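PDB 4EVF: giardin subunit alpha-1 from Giardia intestinalis, which binds calcium and phosphatidylserine-containing membranes as an annexin, and is involved in parasite attachment to the intestinal mucosa and in the cytoskeletal remodelling that marks the transition from trophozoite to cyst. Local coordinates for residues 41-44 / 48-51; 61-66 / 285-290; 105-110 / 120-125; 157-162 / 187-192; 260-265 / 270-275. One frame throughout, in Å; residues are numbered along the deposited sequence.

In the fold
The chain is an all-helical annexin with four predicted repeats, and the contacts sample each of them. Interactions 1, 3, 4 and 5 follow one another along the sequence, within repeats one, two, three and four respectively. Three of these, interactions 1, 3 and 5, join successive helices across short connections. Interaction 2 instead brings 61-66 of repeat one against 285-290 of repeat four, bridging 218 intervening residues. Interactions 2 and 5 touch, their centres 16 Å apart. The centres of interactions 1 and 4 lie 49 Å apart, on opposite sides of the chain's centre. Interaction 2 thus joins the first predicted repeat to the last, while the other four are each internal to one repeat.

Interaction 1 (41-44 / 48-51); sequences AYVA and KELP
Tyr-42 lays its ring beside the turn that leads into helix 50-57, and Leu-50 comes down on it from above. Methyl CD1 of Leu-50 sits 3.7 Å from the centroid of the Tyr-42 ring and 9° off its normal, a CH-pi contact centred over the face. The two side chains run at about a right angle, with Leu-50 CB 3.7 Å from Tyr-42 CD2. Turning CG of Tyr-42 away from the backbone N (chi1 -173°) is what carries the ring across to the turn.

Lys-48 takes part mainly through its backbone. Its carbonyl O lies in the plane of the tyrosine ring, 3.3 Å from Tyr-42 CD2, so it meets the edge where the aromatic C-H groups point. The same oxygen receives a CA-H...O contact from Val-43, with Lys-48 O 3.4 Å from Val-43 CA. Val-43 adds its CG2 methyl, which is 3.5 Å from Lys-48 O and 3.7 Å from Glu-49 OE1. The polar ends of Tyr-42 and Lys-48 converge one turn further along helix 50-57: Tyr-42 OH hydrogen-bonds to Asp-53 OD2, and Lys-48 NZ forms a salt bridge with that same oxygen. Ile-15 of helix 4-16 packs against both Tyr-42 and Leu-50.

Helix 32-46 thus meets the next helix of the first predicted annexin repeat across a short connection, with Glu-49 as N-cap. No conventional hydrogen bond spans the two segments, which rely on ring-methyl packing and on weakly polarised C-H groups gathered at one carbonyl oxygen; the Tyr-42 to Asp-53 bond supplies the directional link between the helices.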
# COMPACT_ATOMS: atom_id res chain seq x y z
N ALA A 41 -12.96 -22.71 0.25
CA ALA A 41 -13.05 -24.05 -0.32
C ALA A 41 -11.99 -24.92 0.34
O ALA A 41 -12.21 -26.08 0.66
CB ALA A 41 -12.84 -24.00 -1.82
N TYR A 42 -10.84 -24.32 0.58
CA TYR A 42 -9.73 -25.06 1.15
C TYR A 42 -10.04 -25.61 2.53
O TYR A 42 -9.77 -26.78 2.82
CB TYR A 42 -8.49 -24.17 1.20
CG TYR A 42 -7.25 -24.93 1.61
CD1 TYR A 42 -6.40 -25.47 0.66
CD2 TYR A 42 -6.95 -25.11 2.95
CE1 TYR A 42 -5.25 -26.18 1.04
CE2 TYR A 42 -5.82 -25.81 3.34
CZ TYR A 42 -4.98 -26.34 2.38
OH TYR A 42 -3.85 -27.03 2.78
N VAL A 43 -10.62 -24.79 3.40
CA VAL A 43 -10.84 -25.23 4.77
C VAL A 43 -11.97 -26.27 4.81
O VAL A 43 -11.90 -27.23 5.56
CB VAL A 43 -11.11 -24.07 5.76
CG1 VAL A 43 -12.47 -23.44 5.51
CG2 VAL A 43 -11.02 -24.57 7.18
N ALA A 44 -13.00 -26.07 3.98
CA ALA A 44 -14.07 -27.05 3.83
C ALA A 44 -13.51 -28.41 3.38
O ALA A 44 -13.85 -29.46 3.95
CB ALA A 44 -15.12 -26.55 2.84
N LYS A 48 -8.53 -27.62 7.46
CA LYS A 48 -7.44 -26.82 8.02
C LYS A 48 -7.44 -25.46 7.34
O LYS A 48 -7.72 -25.36 6.15
CB LYS A 48 -6.08 -27.50 7.82
CG LYS A 48 -5.80 -28.68 8.76
CD LYS A 48 -4.38 -29.22 8.59
CE LYS A 48 -4.31 -30.43 7.65
NZ LYS A 48 -4.67 -30.12 6.23
N GLU A 49 -7.11 -24.41 8.07
CA GLU A 49 -7.04 -23.09 7.47
C GLU A 49 -5.82 -22.94 6.55
O GLU A 49 -4.71 -23.34 6.92
CB GLU A 49 -7.02 -22.03 8.56
CG GLU A 49 -7.68 -20.73 8.15
CD GLU A 49 -9.06 -20.57 8.77
OE1 GLU A 49 -9.73 -21.60 9.02
OE2 GLU A 49 -9.46 -19.41 9.00
N LEU A 50 -6.03 -22.36 5.37
CA LEU A 50 -5.00 -22.29 4.34
C LEU A 50 -3.70 -21.60 4.80
O LEU A 50 -2.61 -22.12 4.57
CB LEU A 50 -5.57 -21.64 3.07
CG LEU A 50 -4.73 -21.45 1.81
CD1 LEU A 50 -3.94 -22.70 1.43
CD2 LEU A 50 -5.66 -21.02 0.66
N PRO A 51 -3.82 -20.43 5.44
CA PRO A 51 -2.64 -19.80 6.04
C PRO A 51 -1.95 -20.67 7.10
O PRO A 51 -0.73 -20.66 7.19
CB PRO A 51 -3.20 -18.52 6.68
CG PRO A 51 -4.72 -18.72 6.71
CD PRO A 51 -5.01 -19.56 5.51

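Interaction 2 (61-66 / 285-290); sequences GSEESL and APILRT
Ile-287 and Leu-288 on one helix meet Glu-63 and Leu-66 on the other in a contact made entirely of carbon. Near the beginning of helix 62-70, the acidic residue offers its aliphatic part: Glu-63 CG is 3.5 Å from Ile-287 CD1, and the side chains cross at about a right angle. A bend at chi2 (87°) folds the Glu-63 carboxylate back from the line of its chain, leaving CB and CG for the isoleucine; the carboxylate itself has a weak, long ion pair with Arg-283. Further along, one methyl of Leu-66 serves two partners. Its CD2 lies 3.8 Å from Leu-288 CD2, while Ile-287 CG2 is 4.1 Å from Leu-66 CD2, with those two chains sliding past each other in opposite directions.

No hydrogen bond crosses between the segments; one side-chain bond lies within the second. Thr-290 OG1 donates to Pro-286 O at 2.7 Å, and Thr-290 N reaches the same oxygen from the opposite face of the carbonyl plane. Gly-61 is the N-cap of helix 62-70.

The short helical segments run side by side, their axes 10.9 Å apart and 29° from parallel. By the predicted boundaries, they belong to the first and fourth annexin repeats, whose pairing is a recurrent feature of the family. Helix 245-255 also packs here, through Met-248 on Leu-288. With only hydrocarbon contacts between the two segments, their seam depends on shape and burial rather than on directional bonds.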
# COMPACT_ATOMS: atom_id res chain seq x y z
N GLY A 61 10.23 -16.67 7.62
CA GLY A 61 10.82 -15.47 7.10
C GLY A 61 9.70 -14.73 6.43
O GLY A 61 8.54 -15.15 6.49
N SER A 62 10.02 -13.59 5.84
CA SER A 62 9.01 -12.74 5.21
C SER A 62 8.29 -13.45 4.07
O SER A 62 7.17 -13.06 3.72
CB SER A 62 9.62 -11.43 4.73
OG SER A 62 9.91 -10.57 5.81
N GLU A 63 8.94 -14.46 3.49
CA GLU A 63 8.37 -15.22 2.38
C GLU A 63 7.11 -15.96 2.81
O GLU A 63 6.07 -15.87 2.15
CB GLU A 63 9.38 -16.23 1.82
CG GLU A 63 10.53 -15.64 1.01
CD GLU A 63 11.69 -15.22 1.88
OE1 GLU A 63 11.53 -15.25 3.12
OE2 GLU A 63 12.77 -14.88 1.32
N GLU A 64 7.21 -16.69 3.91
CA GLU A 64 6.06 -17.45 4.41
C GLU A 64 4.96 -16.49 4.86
O GLU A 64 3.80 -16.67 4.53
CB GLU A 64 6.47 -18.42 5.52
CG GLU A 64 6.08 -17.98 6.92
CD GLU A 64 6.17 -19.11 7.94
OE1 GLU A 64 6.04 -18.82 9.14
OE2 GLU A 64 6.37 -20.28 7.53
N SER A 65 5.35 -15.45 5.59
CA SER A 65 4.39 -14.46 6.08
C SER A 65 3.58 -13.85 4.95
O SER A 65 2.35 -13.73 5.06
CB SER A 65 5.10 -13.37 6.89
OG SER A 65 5.61 -13.89 8.10
N LEU A 66 4.27 -13.45 3.88
CA LEU A 66 3.63 -12.91 2.68
C LEU A 66 2.62 -13.88 2.07
O LEU A 66 1.49 -13.50 1.73
CB LEU A 66 4.69 -12.52 1.65
CG LEU A 66 4.19 -12.16 0.23
CD1 LEU A 66 3.10 -11.10 0.27
CD2 LEU A 66 5.34 -11.69 -0.68
N ALA A 285 13.07 -13.07 -4.14
CA ALA A 285 12.92 -12.42 -5.44
C ALA A 285 11.96 -13.12 -6.42
O ALA A 285 11.09 -12.47 -7.01
CB ALA A 285 14.28 -12.19 -6.09
N PRO A 286 12.11 -14.44 -6.61
CA PRO A 286 11.19 -15.09 -7.55
C PRO A 286 9.74 -14.99 -7.06
O PRO A 286 8.82 -14.90 -7.87
CB PRO A 286 11.66 -16.55 -7.56
CG PRO A 286 12.55 -16.71 -6.38
CD PRO A 286 13.16 -15.36 -6.13
N ILE A 287 9.56 -15.02 -5.75
CA ILE A 287 8.23 -14.87 -5.19
C ILE A 287 7.65 -13.52 -5.58
O ILE A 287 6.53 -13.45 -6.09
CB ILE A 287 8.23 -15.05 -3.66
CG1 ILE A 287 8.55 -16.50 -3.30
CG2 ILE A 287 6.89 -14.61 -3.07
CD1 ILE A 287 8.81 -16.73 -1.83
N LEU A 288 8.40 -12.44 -5.35
CA LEU A 288 7.91 -11.11 -5.67
C LEU A 288 7.65 -10.92 -7.17
O LEU A 288 6.59 -10.42 -7.55
CB LEU A 288 8.86 -10.01 -5.13
CG LEU A 288 9.03 -9.85 -3.62
CD1 LEU A 288 10.03 -8.71 -3.31
CD2 LEU A 288 7.68 -9.63 -2.90
N ARG A 289 8.59 -11.34 -8.00
CA ARG A 289 8.42 -11.23 -9.43
C ARG A 289 7.18 -12.01 -9.92
O ARG A 289 6.53 -11.59 -10.81
CB ARG A 289 9.66 -11.64 -10.23
CG ARG A 289 10.83 -10.68 -10.18
CD ARG A 289 12.03 -11.20 -10.95
NE ARG A 289 11.92 -10.82 -12.32
CZ ARG A 289 12.84 -10.97 -13.25
NH1 ARG A 289 14.00 -11.48 -12.96
NH2 ARG A 289 12.61 -10.57 -14.46
N THR A 290 6.88 -13.13 -9.33
CA THR A 290 5.67 -13.88 -9.67
C THR A 290 4.42 -13.05 -9.34
O THR A 290 3.55 -12.83 -10.19
CB THR A 290 5.60 -15.22 -8.93
OG1 THR A 290 6.78 -15.99 -9.22
CG2 THR A 290 4.37 -16.01 -9.36

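Interaction 3 (105-110 / 120-125); sequences EDWHET and KPLVED
Leu-122 points its forked end at helix 104-118 and touches two residues one turn apart, Trp-107 and Thr-110. Leu-122 CD2 approaches the far corner of the indole, 3.8 Å from Trp-107 CH2 and 4.0 Å from Trp-107 CZ2. The other branch is shared: Leu-122 CD1 lies 4.1 Å from Trp-107 CH2 and 4.0 Å from the Thr-110 methyl, CG2. Tryptophan and leucine extend from opposite directions and meet near their ends. The long reach of the indole follows from CG being anti to the backbone N (chi1 -180°), sending the six-membered ring out toward the next helix.

Both helices belong to the second predicted annexin repeat, and Leu-122 is the first residue of helix 122-130, directly after its N-cap Pro-121. The contact therefore packs the beginning of one helix against the first half of the preceding one. Met-144 of helix 135-145 packs on Trp-107 and Leu-122, and Ile-82 of helix 74-87 also reaches the tryptophan.

No hydrogen bond joins the two segments, although Asp-125 OD2 is bonded to Tyr-114 OH further along helix 104-118. Thr-110 turns its hydroxyl back to the backbone, with OG1 donating to Asp-106 O at 2.7 Å. Thr-110 N arrives at that oxygen from the opposite face of the carbonyl plane. The hydroxyl bond holds the threonine's rotation (chi1 -67°) so that CG2, not OG1, is turned to the leucine.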
# COMPACT_ATOMS: atom_id res chain seq x y z
N GLU A 105 -12.56 1.92 0.91
CA GLU A 105 -13.29 0.71 1.26
C GLU A 105 -12.47 -0.18 2.20
O GLU A 105 -12.94 -0.60 3.26
CB GLU A 105 -13.66 -0.07 -0.00
CG GLU A 105 -14.60 0.67 -0.96
CD GLU A 105 -13.97 1.89 -1.64
OE1 GLU A 105 -12.73 1.96 -1.72
OE2 GLU A 105 -14.73 2.77 -2.10
N ASP A 106 -11.24 -0.45 1.79
CA ASP A 106 -10.35 -1.28 2.60
C ASP A 106 -10.04 -0.62 3.95
O ASP A 106 -9.85 -1.29 4.97
CB ASP A 106 -9.06 -1.58 1.83
CG ASP A 106 -9.20 -2.79 0.90
OD1 ASP A 106 -10.20 -3.54 1.01
OD2 ASP A 106 -8.29 -2.99 0.06
N TRP A 107 -9.95 0.71 3.98
CA TRP A 107 -9.65 1.38 5.23
C TRP A 107 -10.79 1.16 6.20
O TRP A 107 -10.58 0.82 7.36
CB TRP A 107 -9.46 2.88 5.03
CG TRP A 107 -9.14 3.57 6.32
CD1 TRP A 107 -9.94 4.41 7.03
CD2 TRP A 107 -7.94 3.42 7.08
NE1 TRP A 107 -9.30 4.82 8.18
CE2 TRP A 107 -8.07 4.23 8.23
CE3 TRP A 107 -6.76 2.70 6.90
CZ2 TRP A 107 -7.06 4.33 9.19
CZ3 TRP A 107 -5.76 2.80 7.86
CH2 TRP A 107 -5.91 3.61 8.98
N HIS A 108 -12.00 1.35 5.70
CA HIS A 108 -13.19 1.22 6.51
C HIS A 108 -13.28 -0.16 7.17
O HIS A 108 -13.60 -0.26 8.36
CB HIS A 108 -14.43 1.51 5.66
CG HIS A 108 -15.71 1.52 6.43
ND1 HIS A 108 -16.58 0.45 6.46
CD2 HIS A 108 -16.28 2.49 7.19
CE1 HIS A 108 -17.63 0.76 7.21
NE2 HIS A 108 -17.47 1.99 7.66
N GLU A 109 -13.00 -1.21 6.40
CA GLU A 109 -13.08 -2.58 6.93
C GLU A 109 -11.93 -2.85 7.89
O GLU A 109 -12.06 -3.62 8.85
CB GLU A 109 -13.09 -3.62 5.81
CG GLU A 109 -14.37 -3.62 4.98
CD GLU A 109 -15.54 -4.23 5.73
OE1 GLU A 109 -15.75 -5.46 5.60
OE2 GLU A 109 -16.25 -3.48 6.45
N THR A 110 -10.78 -2.23 7.61
CA THR A 110 -9.61 -2.32 8.46
C THR A 110 -9.89 -1.73 9.84
O THR A 110 -9.50 -2.29 10.86
CB THR A 110 -8.39 -1.62 7.80
OG1 THR A 110 -8.00 -2.36 6.63
CG2 THR A 110 -7.19 -1.56 8.75
N LYS A 120 -9.93 -1.53 20.61
CA LYS A 120 -9.54 -0.13 20.70
C LYS A 120 -9.89 0.54 19.37
O LYS A 120 -9.96 -0.14 18.34
CB LYS A 120 -8.04 -0.00 20.95
CG LYS A 120 -7.53 -0.77 22.17
N PRO A 121 -10.13 1.85 19.39
CA PRO A 121 -10.36 2.57 18.13
C PRO A 121 -9.04 2.87 17.44
O PRO A 121 -8.15 3.47 18.06
CB PRO A 121 -11.02 3.88 18.59
CG PRO A 121 -11.37 3.68 20.04
CD PRO A 121 -10.35 2.72 20.55
N LEU A 122 -8.92 2.44 16.19
CA LEU A 122 -7.67 2.54 15.44
C LEU A 122 -7.15 3.98 15.37
O LEU A 122 -6.02 4.24 15.73
CB LEU A 122 -7.85 1.98 14.02
CG LEU A 122 -6.62 1.68 13.15
CD1 LEU A 122 -7.04 0.91 11.91
CD2 LEU A 122 -5.86 2.94 12.74
N VAL A 123 -7.99 4.89 14.91
CA VAL A 123 -7.56 6.27 14.70
C VAL A 123 -7.11 6.92 16.00
O VAL A 123 -6.12 7.65 16.02
CB VAL A 123 -8.67 7.12 14.08
CG1 VAL A 123 -8.20 8.57 13.96
CG2 VAL A 123 -9.08 6.57 12.72
N GLU A 124 -7.84 6.65 17.07
CA GLU A 124 -7.49 7.13 18.40
C GLU A 124 -6.11 6.63 18.84
O GLU A 124 -5.28 7.42 19.29
CB GLU A 124 -8.57 6.70 19.40
CG GLU A 124 -8.70 7.61 20.61
CD GLU A 124 -10.12 7.59 21.18
OE1 GLU A 124 -10.25 7.60 22.42
OE2 GLU A 124 -11.09 7.56 20.39
N ASP A 125 -5.88 5.32 18.70
CA ASP A 125 -4.58 4.71 19.00
C ASP A 125 -3.47 5.33 18.16
O ASP A 125 -2.36 5.54 18.64
CB ASP A 125 -4.61 3.21 18.71
CG ASP A 125 -4.93 2.38 19.94
OD1 ASP A 125 -5.32 2.96 20.99
OD2 ASP A 125 -4.79 1.14 19.86

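Interaction 4 (157-162 / 187-192); sequences DEAQRL and RPIAEA
Glu-158 meets Ile-189 with the carbon part of its chain. The end methyl of the isoleucine, CD1, is 3.5 Å from Glu-158 CG and 3.7 Å from Glu-158 CB, and the two side chains cross obliquely. Beyond CG the glutamate bends (chi2 61°), carrying its carboxylate away from helix 183-196. That buried acid is nevertheless satisfied: OE2 forms a salt bridge with Arg-151 NE, and OE1 accepts a hydrogen bond from Gly-153 N.

Ala-159 comes next and marks the closest pairing of the backbones, its CA 5.4 Å from Ile-189 CA. Its CB rests 3.7 Å from Ile-189 O and 4.0 Å from Ala-192 CB, so it fits against a carbonyl and a methyl one turn apart. The CG2 branch of the isoleucine, anti to its own backbone N while CG1 sits beside it, reaches back to the first helix and lies 4.1 Å from Ala-159 CA. With alanines Ala-159 and Ala-192 facing each other, the segment axes come within 8.3 Å, at a crossing angle of -67°. This is the crossing of helices 155-167 and 183-196 in the third predicted repeat of the annexin fold, with helix 171-180 between them in sequence.

Leu-162, a turn further on, directs its CB toward the second helix, but within the segments it comes no nearer than 4.6 Å. Its closer company includes Leu-174 and Phe-177 of helix 171-180, and Phe-193 of helix 183-196.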
# COMPACT_ATOMS: atom_id res chain seq x y z
N ASP A 157 -7.61 27.10 -12.01
CA ASP A 157 -7.80 28.02 -10.89
C ASP A 157 -7.31 27.37 -9.61
O ASP A 157 -6.72 28.01 -8.74
CB ASP A 157 -9.28 28.41 -10.76
CG ASP A 157 -9.74 29.38 -11.85
OD1 ASP A 157 -8.88 30.01 -12.51
OD2 ASP A 157 -10.96 29.51 -12.05
N GLU A 158 -7.55 26.07 -9.52
CA GLU A 158 -7.19 25.30 -8.34
C GLU A 158 -5.68 25.16 -8.24
O GLU A 158 -5.10 25.24 -7.15
CB GLU A 158 -7.88 23.94 -8.38
CG GLU A 158 -8.25 23.37 -7.02
CD GLU A 158 -9.23 24.24 -6.25
OE1 GLU A 158 -10.25 24.66 -6.82
OE2 GLU A 158 -8.96 24.50 -5.06
N ALA A 159 -5.03 24.95 -9.38
CA ALA A 159 -3.58 24.87 -9.43
C ALA A 159 -2.94 26.20 -9.02
O ALA A 159 -1.92 26.22 -8.33
CB ALA A 159 -3.11 24.45 -10.80
N GLN A 160 -3.53 27.32 -9.44
CA GLN A 160 -3.04 28.65 -9.05
C GLN A 160 -3.15 28.90 -7.54
O GLN A 160 -2.18 29.33 -6.91
CB GLN A 160 -3.74 29.76 -9.84
CG GLN A 160 -3.50 31.18 -9.33
CD GLN A 160 -2.09 31.72 -9.62
OE1 GLN A 160 -1.12 30.96 -9.74
NE2 GLN A 160 -1.98 33.04 -9.73
N ARG A 161 -4.31 28.62 -6.95
CA ARG A 161 -4.47 28.72 -5.50
C ARG A 161 -3.47 27.80 -4.77
O ARG A 161 -2.93 28.16 -3.73
CB ARG A 161 -5.90 28.38 -5.05
CG ARG A 161 -6.99 29.30 -5.59
CD ARG A 161 -8.32 29.06 -4.87
NE ARG A 161 -9.41 28.65 -5.76
CZ ARG A 161 -10.09 29.48 -6.56
NH1 ARG A 161 -9.77 30.77 -6.61
NH2 ARG A 161 -11.07 29.01 -7.32
N LEU A 162 -3.26 26.61 -5.33
CA LEU A 162 -2.34 25.63 -4.75
C LEU A 162 -0.93 26.20 -4.78
O LEU A 162 -0.24 26.22 -3.76
CB LEU A 162 -2.40 24.31 -5.52
CG LEU A 162 -2.33 22.96 -4.79
CD1 LEU A 162 -1.44 21.95 -5.53
CD2 LEU A 162 -1.88 23.11 -3.34
N ARG A 187 -5.64 14.83 -10.55
CA ARG A 187 -4.87 14.60 -11.77
C ARG A 187 -4.88 15.81 -12.72
O ARG A 187 -3.82 16.26 -13.17
CB ARG A 187 -5.36 13.32 -12.47
CG ARG A 187 -5.71 12.22 -11.46
CD ARG A 187 -6.04 10.86 -12.08
NE ARG A 187 -5.93 9.80 -11.07
CZ ARG A 187 -6.96 9.18 -10.49
NH1 ARG A 187 -8.22 9.50 -10.82
NH2 ARG A 187 -6.74 8.24 -9.58
N PRO A 188 -6.08 16.34 -13.04
CA PRO A 188 -6.12 17.55 -13.88
C PRO A 188 -5.44 18.76 -13.21
O PRO A 188 -4.82 19.57 -13.88
CB PRO A 188 -7.63 17.82 -14.06
CG PRO A 188 -8.33 16.93 -13.03
CD PRO A 188 -7.42 15.77 -12.81
N ILE A 189 -5.59 18.87 -11.89
CA ILE A 189 -4.92 19.93 -11.14
C ILE A 189 -3.39 19.83 -11.24
O ILE A 189 -2.70 20.84 -11.44
CB ILE A 189 -5.37 19.94 -9.68
CG1 ILE A 189 -6.85 20.33 -9.62
CG2 ILE A 189 -4.51 20.93 -8.84
CD1 ILE A 189 -7.48 20.23 -8.27
N ALA A 190 -2.86 18.62 -11.12
CA ALA A 190 -1.41 18.43 -11.17
C ALA A 190 -0.88 18.76 -12.55
O ALA A 190 0.21 19.30 -12.69
CB ALA A 190 -1.04 17.00 -10.79
N GLU A 191 -1.67 18.43 -13.57
CA GLU A 191 -1.27 18.73 -14.94
C GLU A 191 -1.29 20.23 -15.20
O GLU A 191 -0.39 20.77 -15.85
CB GLU A 191 -2.18 18.00 -15.93
CG GLU A 191 -1.42 17.26 -17.00
CD GLU A 191 -1.95 15.86 -17.22
OE1 GLU A 191 -3.17 15.73 -17.51
OE2 GLU A 191 -1.16 14.90 -17.09
N ALA A 192 -2.33 20.90 -14.72
CA ALA A 192 -2.44 22.34 -14.90
C ALA A 192 -1.31 23.02 -14.15
O ALA A 192 -0.68 23.96 -14.65
CB ALA A 192 -3.80 22.84 -14.44

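Interaction 5 (260-265 / 270-275); sequences LGAKHA and GDMGTD
Met-272 reaches across to helix 262-265 and lays its terminal methyl on the backbone there. The CE atom is 3.6 Å from Ala-262 O, 4.0 Å from Ala-262 CB and 3.8 Å from Lys-263 CA, so it abuts the alanine methyl and the peptide that follows it. An extended chain provides the reach: both CG and SD continue outward (chi1 -175°, chi2 -178°), and a single bend at chi3 (-66°) turns CE onto its target. Lys-263 contributes its backbone while its side chain leads away, NZ hydrogen-bonding to Arg-293 O.

A water bridges the two backbones, donating to Lys-263 O at 2.7 Å and accepting from Met-272 N at 3.1 Å, where no direct hydrogen bond spans them. Beside it, Asp-271 caps helix 272-279: OD2 accepts from Thr-274 N at 2.8 Å, on the anti side of the carboxylate, and also from Thr-274 OG1, from above the carboxylate plane. Ile-235 of helix 227-240 packs on the methionine too. The whole is a short helix joined by a loop to an aspartate-capped helix, within the fourth predicted repeat of the annexin fold.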
# COMPACT_ATOMS: atom_id res chain seq x y z
N LEU A 260 -1.57 -3.88 -9.89
CA LEU A 260 -0.76 -4.59 -10.88
C LEU A 260 -0.25 -3.71 -12.03
O LEU A 260 0.63 -4.12 -12.78
CB LEU A 260 -1.47 -5.84 -11.38
CG LEU A 260 -1.48 -6.99 -10.37
CD1 LEU A 260 -2.39 -8.12 -10.83
CD2 LEU A 260 -0.06 -7.52 -10.10
N GLY A 261 -0.79 -2.50 -12.16
CA GLY A 261 -0.30 -1.54 -13.14
C GLY A 261 1.03 -0.92 -12.71
O GLY A 261 1.62 -0.11 -13.42
N ALA A 262 1.51 -1.33 -11.54
CA ALA A 262 2.75 -0.80 -11.00
C ALA A 262 3.91 -1.00 -11.98
O ALA A 262 4.75 -0.11 -12.16
CB ALA A 262 3.04 -1.43 -9.66
N LYS A 263 3.97 -2.16 -12.63
CA LYS A 263 5.10 -2.45 -13.51
C LYS A 263 5.26 -1.45 -14.66
O LYS A 263 6.38 -1.16 -15.10
CB LYS A 263 5.05 -3.89 -14.02
CG LYS A 263 3.76 -4.27 -14.69
CD LYS A 263 3.74 -5.76 -15.03
CE LYS A 263 2.31 -6.23 -15.30
NZ LYS A 263 2.27 -7.64 -15.75
N HIS A 264 4.15 -0.90 -15.14
CA HIS A 264 4.17 0.06 -16.24
C HIS A 264 4.56 1.44 -15.73
O HIS A 264 5.35 2.15 -16.37
CB HIS A 264 2.81 0.08 -16.94
CG HIS A 264 2.38 -1.27 -17.44
ND1 HIS A 264 2.93 -1.86 -18.56
CD2 HIS A 264 1.47 -2.15 -16.96
CE1 HIS A 264 2.38 -3.04 -18.75
NE2 HIS A 264 1.48 -3.24 -17.79
N ALA A 265 4.02 1.80 -14.58
CA ALA A 265 4.35 3.08 -13.96
C ALA A 265 5.78 3.06 -13.43
O ALA A 265 6.37 4.10 -13.16
CB ALA A 265 3.38 3.40 -12.84
N GLY A 270 12.93 2.28 -13.75
CA GLY A 270 13.69 1.31 -14.52
C GLY A 270 12.81 0.13 -14.91
O GLY A 270 11.65 0.30 -15.29
N ASP A 271 13.38 -1.06 -14.80
CA ASP A 271 12.67 -2.30 -15.05
C ASP A 271 12.42 -2.96 -13.71
O ASP A 271 13.37 -3.35 -13.02
CB ASP A 271 13.50 -3.23 -15.93
CG ASP A 271 12.76 -4.50 -16.29
OD1 ASP A 271 11.87 -4.43 -17.17
OD2 ASP A 271 13.05 -5.57 -15.70
N MET A 272 11.16 -3.08 -13.32
CA MET A 272 10.84 -3.59 -12.00
C MET A 272 11.35 -5.01 -11.78
O MET A 272 11.94 -5.30 -10.74
CB MET A 272 9.33 -3.52 -11.72
CG MET A 272 8.97 -3.92 -10.31
SD MET A 272 7.19 -3.88 -10.02
CE MET A 272 6.94 -2.14 -10.18
N GLY A 273 11.14 -5.88 -12.75
CA GLY A 273 11.64 -7.24 -12.69
C GLY A 273 13.14 -7.32 -12.43
O GLY A 273 13.60 -8.03 -11.54
N THR A 274 13.90 -6.57 -13.23
CA THR A 274 15.36 -6.51 -13.07
C THR A 274 15.78 -5.99 -11.70
O THR A 274 16.68 -6.55 -11.07
CB THR A 274 16.00 -5.64 -14.16
OG1 THR A 274 15.80 -6.27 -15.43
CG2 THR A 274 17.50 -5.45 -13.90
N ASP A 275 15.12 -4.93 -11.23
CA ASP A 275 15.44 -4.34 -9.93
C ASP A 275 15.15 -5.28 -8.76
O ASP A 275 15.94 -5.35 -7.81
CB ASP A 275 14.72 -3.01 -9.73
CG ASP A 275 15.28 -1.91 -10.61
OD1 ASP A 275 16.31 -2.15 -11.28
OD2 ASP A 275 14.70 -0.80 -10.65
O HOH W 1 8.77 -2.33 -15.22